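PDB 6M4B: membrane-bound protease PH1510 from Pyrococcus horikoshii, which cleaves its protein substrates preferentially near hydrophobic or aromatic residues, and degrades casein and a stomatin homolog in vitro, this chain holding its N-terminal protease domain. Local coordinates for residues Val74-Pro77 and Gly78-Ala81; Leu155-Pro159 and Glu160-Lys164. The protein carries 1 engineered substitution. One frame throughout, in Å; residues are numbered along the deposited sequence.

Contact 1. Residues Val74-Pro77 and Gly78-Ala81; sequences VYPP and GASA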
ATOM      1  N   VAL A  74       6.213 -18.803   9.065  1.00 35.74           N
ATOM      2  CA  VAL A  74       5.430 -19.831   8.419  1.00 42.47           C
ATOM      3  C   VAL A  74       5.665 -21.144   9.188  1.00 39.20           C
ATOM      4  O   VAL A  74       6.749 -21.751   9.139  1.00 37.08           O
ATOM      5  CB  VAL A  74       5.792 -20.008   6.930  1.00 41.75           C
ATOM      6  CG1 VAL A  74       4.737 -20.917   6.269  1.00 46.34           C
ATOM      7  CG2 VAL A  74       5.837 -18.646   6.229  1.00 41.48           C
ATOM      8  N   TYR A  75       4.634 -21.560   9.896  1.00 44.89           N
ATOM      9  CA  TYR A  75       4.758 -22.528  10.988  1.00 53.05           C
ATOM     10  C   TYR A  75       3.344 -23.033  11.341  1.00 54.57           C
ATOM     11  O   TYR A  75       2.385 -22.230  11.270  1.00 43.87           O
ATOM     12  CB  TYR A  75       5.405 -21.819  12.189  1.00 51.46           C
ATOM     13  CG  TYR A  75       5.578 -22.656  13.425  1.00 51.00           C
ATOM     14  CD1 TYR A  75       4.529 -22.797  14.350  1.00 56.25           C
ATOM     15  CD2 TYR A  75       6.795 -23.286  13.698  1.00 51.61           C
ATOM     16  CE1 TYR A  75       4.692 -23.562  15.504  1.00 55.37           C
ATOM     17  CE2 TYR A  75       6.966 -24.071  14.841  1.00 55.67           C
ATOM     18  CZ  TYR A  75       5.913 -24.190  15.732  1.00 55.42           C
ATOM     19  OH  TYR A  75       6.072 -24.936  16.841  1.00 63.93           O
ATOM     20  N   PRO A  76       3.209 -24.321  11.764  1.00 54.44           N
ATOM     21  CA  PRO A  76       4.216 -25.379  12.035  1.00 55.34           C
ATOM     22  C   PRO A  76       4.658 -26.055  10.787  1.00 50.37           C
ATOM     23  O   PRO A  76       4.118 -25.749   9.735  1.00 50.23           O
ATOM     24  CB  PRO A  76       3.452 -26.394  12.908  1.00 52.90           C
ATOM     25  CG  PRO A  76       2.034 -26.221  12.500  1.00 56.02           C
ATOM     26  CD  PRO A  76       1.856 -24.751  12.181  1.00 53.89           C
ATOM     27  N   PRO A  77       5.646 -26.978  10.876  1.00 50.21           N
ATOM     28  CA  PRO A  77       6.054 -27.681   9.650  1.00 52.66           C
ATOM     29  C   PRO A  77       4.800 -28.278   8.989  1.00 51.51           C
ATOM     30  O   PRO A  77       3.849 -28.610   9.688  1.00 46.27           O
ATOM     31  CB  PRO A  77       7.033 -28.748  10.172  1.00 53.68           C
ATOM     32  CG  PRO A  77       7.681 -28.077  11.354  1.00 51.41           C
ATOM     33  CD  PRO A  77       6.493 -27.380  12.016  1.00 56.58           C
ATOM     34  N   GLY A  78       4.764 -28.300   7.657  1.00 53.10           N
ATOM     35  CA  GLY A  78       3.544 -28.587   6.914  1.00 52.80           C
ATOM     36  C   GLY A  78       2.745 -27.354   6.517  1.00 49.89           C
ATOM     37  O   GLY A  78       1.992 -27.421   5.567  1.00 45.06           O
ATOM     38  N   ALA A  79       2.887 -26.244   7.257  1.00 45.21           N
ATOM     39  CA  ALA A  79       2.185 -25.007   6.923  1.00 43.61           C
ATOM     40  C   ALA A  79       2.616 -24.368   5.578  1.00 41.36           C
ATOM     41  O   ALA A  79       3.692 -24.637   5.004  1.00 37.89           O
ATOM     42  CB  ALA A  79       2.344 -23.990   8.034  1.00 44.10           C
ATOM     43  N   SER A  80       1.784 -23.468   5.092  1.00 43.55           N
ATOM     44  CA  SER A  80       2.190 -22.644   3.947  1.00 44.62           C
ATOM     45  C   SER A  80       1.719 -21.199   4.117  1.00 41.98           C
ATOM     46  O   SER A  80       0.843 -20.919   4.928  1.00 38.66           O
ATOM     47  CB  SER A  80       1.635 -23.269   2.657  1.00 55.42           C
ATOM     48  OG  SER A  80       0.240 -23.238   2.743  1.00 54.98           O
ATOM     49  N   ALA A  81       2.400 -20.279   3.433  1.00 40.55           N
ATOM     50  CA  ALA A  81       1.919 -18.891   3.300  1.00 41.72           C
ATOM     51  C   ALA A  81       1.723 -18.727   1.815  1.00 42.99           C
ATOM     52  O   ALA A  81       2.591 -18.242   1.093  1.00 40.67           O
ATOM     53  CB  ALA A  81       2.941 -17.902   3.833  1.00 45.20           C
TER
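The methyl of Ala79 points back into the bend made by Tyr75 and the two prolines, while Val74 reaches across from the incoming limb to the outgoing one. Ala79 CB sits 3.0 Å from Pro76 O and 3.6 Å from Tyr75 C, a tight fit of a methyl against main-chain atoms. The two branches of Val74 meet different parts of the outgoing limb. Val74 CG1 stands anti to the backbone N (chi1 -169°) and is thereby laid over the peptide link between Ser80 and Ala81, 3.7 Å from Ala81 N. The other branch meets the methyl of Ala81, with 3.8 Å between Val74 CG2 and Ala81 CB. The two limbs run nearly antiparallel, with the methyls of Ala79 and Ala81 turned toward the incoming one.

The reversal itself is a type II turn from Pro76 to Ala79. Its closing bond, from Ala79 N to Pro76 O, is 2.8 Å long. Pro77 and Gly78 hold the corner; at the backbone angles of Gly78, a CB would jam against Pro77 O. The peptide before Pro76 is cis, and Pro76 CB lies 4.0 Å above the plane of the Tyr75 ring, offset toward its rim. The CB of Tyr75 points away from the returning limb, and one face of its ring is turned to Pro76.

Asp47 OD1 accepts from Ser80 N, joining the outgoing limb to the end of strand 41-47. Here a type II turn following a cis-proline leads from parallel strand 70-74 into strand 80-82, just ahead of Ala83, the engineered residue at the nucleophile position, in a protease domain of the ClpP/crotonase clan.

Contact 2. Residues Leu155-Pro159 and Glu160-Lys164; sequences LSLTP and EEALK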
ATOM      1  N   LEU A 155       4.957 -20.046  -8.980  1.00 46.25           N
ATOM      2  CA  LEU A 155       6.095 -20.566  -8.260  1.00 44.69           C
ATOM      3  C   LEU A 155       5.803 -20.647  -6.750  1.00 47.43           C
ATOM      4  O   LEU A 155       5.204 -19.759  -6.159  1.00 40.54           O
ATOM      5  CB  LEU A 155       7.305 -19.706  -8.522  1.00 40.81           C
ATOM      6  CG  LEU A 155       8.629 -20.183  -7.919  1.00 43.66           C
ATOM      7  CD1 LEU A 155       9.089 -21.490  -8.531  1.00 46.83           C
ATOM      8  CD2 LEU A 155       9.718 -19.105  -8.054  1.00 37.20           C
ATOM      9  N   SER A 156       6.228 -21.768  -6.194  1.00 50.07           N
ATOM     10  CA  SER A 156       6.162 -22.121  -4.788  1.00 50.05           C
ATOM     11  C   SER A 156       7.583 -22.516  -4.397  1.00 51.39           C
ATOM     12  O   SER A 156       8.258 -23.189  -5.172  1.00 48.65           O
ATOM     13  CB  SER A 156       5.315 -23.360  -4.616  1.00 52.80           C
ATOM     14  OG  SER A 156       4.568 -23.233  -3.455  1.00 63.12           O
ATOM     15  N   LEU A 157       8.025 -22.115  -3.216  1.00 48.28           N
ATOM     16  CA  LEU A 157       9.389 -22.378  -2.751  1.00 45.87           C
ATOM     17  C   LEU A 157       9.365 -23.094  -1.429  1.00 39.29           C
ATOM     18  O   LEU A 157       8.455 -22.899  -0.649  1.00 45.49           O
ATOM     19  CB  LEU A 157      10.216 -21.091  -2.606  1.00 38.33           C
ATOM     20  CG  LEU A 157      10.505 -20.302  -3.902  1.00 46.57           C
ATOM     21  CD1 LEU A 157      11.333 -19.069  -3.571  1.00 44.58           C
ATOM     22  CD2 LEU A 157      11.174 -21.133  -5.016  1.00 45.04           C
ATOM     23  N   THR A 158      10.385 -23.919  -1.196  1.00 42.80           N
ATOM     24  CA  THR A 158      10.648 -24.519   0.137  1.00 46.44           C
ATOM     25  C   THR A 158      11.401 -23.462   0.963  1.00 44.71           C
ATOM     26  O   THR A 158      11.879 -22.481   0.390  1.00 42.77           O
ATOM     27  CB  THR A 158      11.564 -25.767   0.026  1.00 43.89           C
ATOM     28  OG1 THR A 158      12.805 -25.361  -0.540  1.00 40.11           O
ATOM     29  CG2 THR A 158      10.907 -26.899  -0.866  1.00 49.44           C
ATOM     30  N   PRO A 159      11.588 -23.694   2.281  1.00 47.45           N
ATOM     31  CA  PRO A 159      12.340 -22.725   3.098  1.00 43.96           C
ATOM     32  C   PRO A 159      13.714 -22.432   2.631  1.00 41.16           C
ATOM     33  O   PRO A 159      14.107 -21.278   2.546  1.00 45.94           O
ATOM     34  CB  PRO A 159      12.355 -23.382   4.487  1.00 49.07           C
ATOM     35  CG  PRO A 159      11.064 -24.146   4.507  1.00 50.31           C
ATOM     36  CD  PRO A 159      10.979 -24.743   3.129  1.00 47.50           C
ATOM     37  N   GLU A 160      14.424 -23.469   2.234  1.00 42.90           N
ATOM     38  CA  GLU A 160      15.832 -23.390   1.842  1.00 43.24           C
ATOM     39  C   GLU A 160      15.975 -22.692   0.477  1.00 38.92           C
ATOM     40  O   GLU A 160      16.899 -21.932   0.263  1.00 37.45           O
ATOM     41  CB  GLU A 160      16.456 -24.821   1.848  1.00 50.22           C
ATOM     42  CG  GLU A 160      16.097 -25.705   3.114  1.00 57.68           C
ATOM     43  CD  GLU A 160      14.661 -26.379   3.168  1.00 54.61           C
ATOM     44  OE1 GLU A 160      14.032 -26.545   4.230  1.00 60.37           O
ATOM     45  OE2 GLU A 160      14.128 -26.807   2.149  1.00 64.59           O
ATOM     46  N   GLU A 161      15.041 -22.927  -0.451  1.00 42.67           N
ATOM     47  CA  GLU A 161      15.010 -22.189  -1.741  1.00 41.76           C
ATOM     48  C   GLU A 161      14.709 -20.710  -1.491  1.00 40.12           C
ATOM     49  O   GLU A 161      15.378 -19.825  -1.994  1.00 39.12           O
ATOM     50  CB  GLU A 161      13.953 -22.776  -2.676  1.00 45.35           C
ATOM     51  CG  GLU A 161      14.302 -24.172  -3.167  1.00 51.59           C
ATOM     52  CD  GLU A 161      13.119 -24.922  -3.756  1.00 50.44           C
ATOM     53  OE1 GLU A 161      13.403 -25.898  -4.466  1.00 52.71           O
ATOM     54  OE2 GLU A 161      11.934 -24.536  -3.550  1.00 47.05           O
ATOM     55  N   ALA A 162      13.716 -20.468  -0.656  1.00 38.14           N
ATOM     56  CA  ALA A 162      13.309 -19.112  -0.309  1.00 39.86           C
ATOM     57  C   ALA A 162      14.447 -18.374   0.359  1.00 41.01           C
ATOM     58  O   ALA A 162      14.604 -17.174   0.119  1.00 43.22           O
ATOM     59  CB  ALA A 162      12.059 -19.151   0.580  1.00 36.63           C
ATOM     60  N   LEU A 163      15.257 -19.040   1.198  1.00 44.32           N
ATOM     61  CA  LEU A 163      16.385 -18.335   1.838  1.00 40.44           C
ATOM     62  C   LEU A 163      17.468 -18.024   0.813  1.00 41.93           C
ATOM     63  O   LEU A 163      18.030 -16.909   0.757  1.00 40.55           O
ATOM     64  CB  LEU A 163      16.978 -19.168   2.962  1.00 45.37           C
ATOM     65  CG  LEU A 163      18.121 -18.516   3.759  1.00 50.89           C
ATOM     66  CD1 LEU A 163      17.563 -17.447   4.706  1.00 47.96           C
ATOM     67  CD2 LEU A 163      18.900 -19.561   4.569  1.00 48.94           C
ATOM     68  N   LYS A 164      17.798 -19.041   0.022  1.00 44.43           N
ATOM     69  CA  LYS A 164      18.840 -18.945  -0.980  1.00 46.04           C
ATOM     70  C   LYS A 164      18.522 -17.869  -2.013  1.00 44.71           C
ATOM     71  O   LYS A 164      19.386 -17.088  -2.360  1.00 42.57           O
ATOM     72  CB  LYS A 164      19.010 -20.296  -1.666  1.00 54.92           C
ATOM     73  CG  LYS A 164      20.109 -20.335  -2.712  1.00 66.72           C
ATOM     74  CD  LYS A 164      20.087 -21.619  -3.560  1.00 85.45           C
ATOM     75  CE  LYS A 164      21.425 -22.365  -3.527  1.00 94.36           C
ATOM     76  NZ  LYS A 164      21.541 -23.418  -4.581  1.00 98.30           N
TER
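Glu161 reaches back from the first turn of its helix to grip the main chain of Thr158, and its side chain skirts the threonine hydroxyl on the way. Glu161 CB is 3.5 Å from Thr158 OG1. Glu161 CG, placed anti to the carbonyl carbon (chi1 -68°), comes nearer, at 3.2 Å from the same Thr158 OG1. The chain then runs extended, bringing CD past the hydroxyl and OE2 up to the backbone. There Thr158 N donates to Glu161 OE2 over 2.9 Å in a nearly straight bond. The N-H meets this oxygen on its anti side, 34° out of the carboxylate plane. Glu161 OE2 also lies against Leu157 CD2, at 3.8 Å.

The return bond is weak: Glu161 N to Thr158 OG1, at 3.3 Å. Deeper in the turn, Ala162 N bonds Thr158 O, and Leu157 CD1 packs on Ala162 CA at 3.8 Å. With an alanine here in place of Glu161, Thr158 N would probably lose its carboxylate acceptor, and Leu157 CD2 the group it packs against. The carboxylate near the helix start probably also interacts favourably with the helix dipole.

Thr158 as N-cap and Glu161 three residues on make a capping box, which starts helix 159-164 directly after edge strand 156-157, whose Ser156 lies beside Ala105 of the substrate-binding site.

In the fold
From the N terminus, the chain crosses strands 9-16 and 41-47 of the parallel sheet before strand 70-74 ends in contact 1, whose turn closes the short loop into strand 80-82. Helix 84-90 and strand 94-97 follow, then strand 102-104, which pairs with strand 80-82. Much later, beyond helices 123-139 and 144-152, strand 156-157 pairs with the other side of strand 102-104, and contact 2 starts the helix after it. The two contacts lie in series, neither nested nor crossing. Their centres are about 13 Å apart and they do not touch, but both reach the small mixed sheet: contact 1 leads into one outer strand, 80-82, and contact 2 leads out of the other, 156-157.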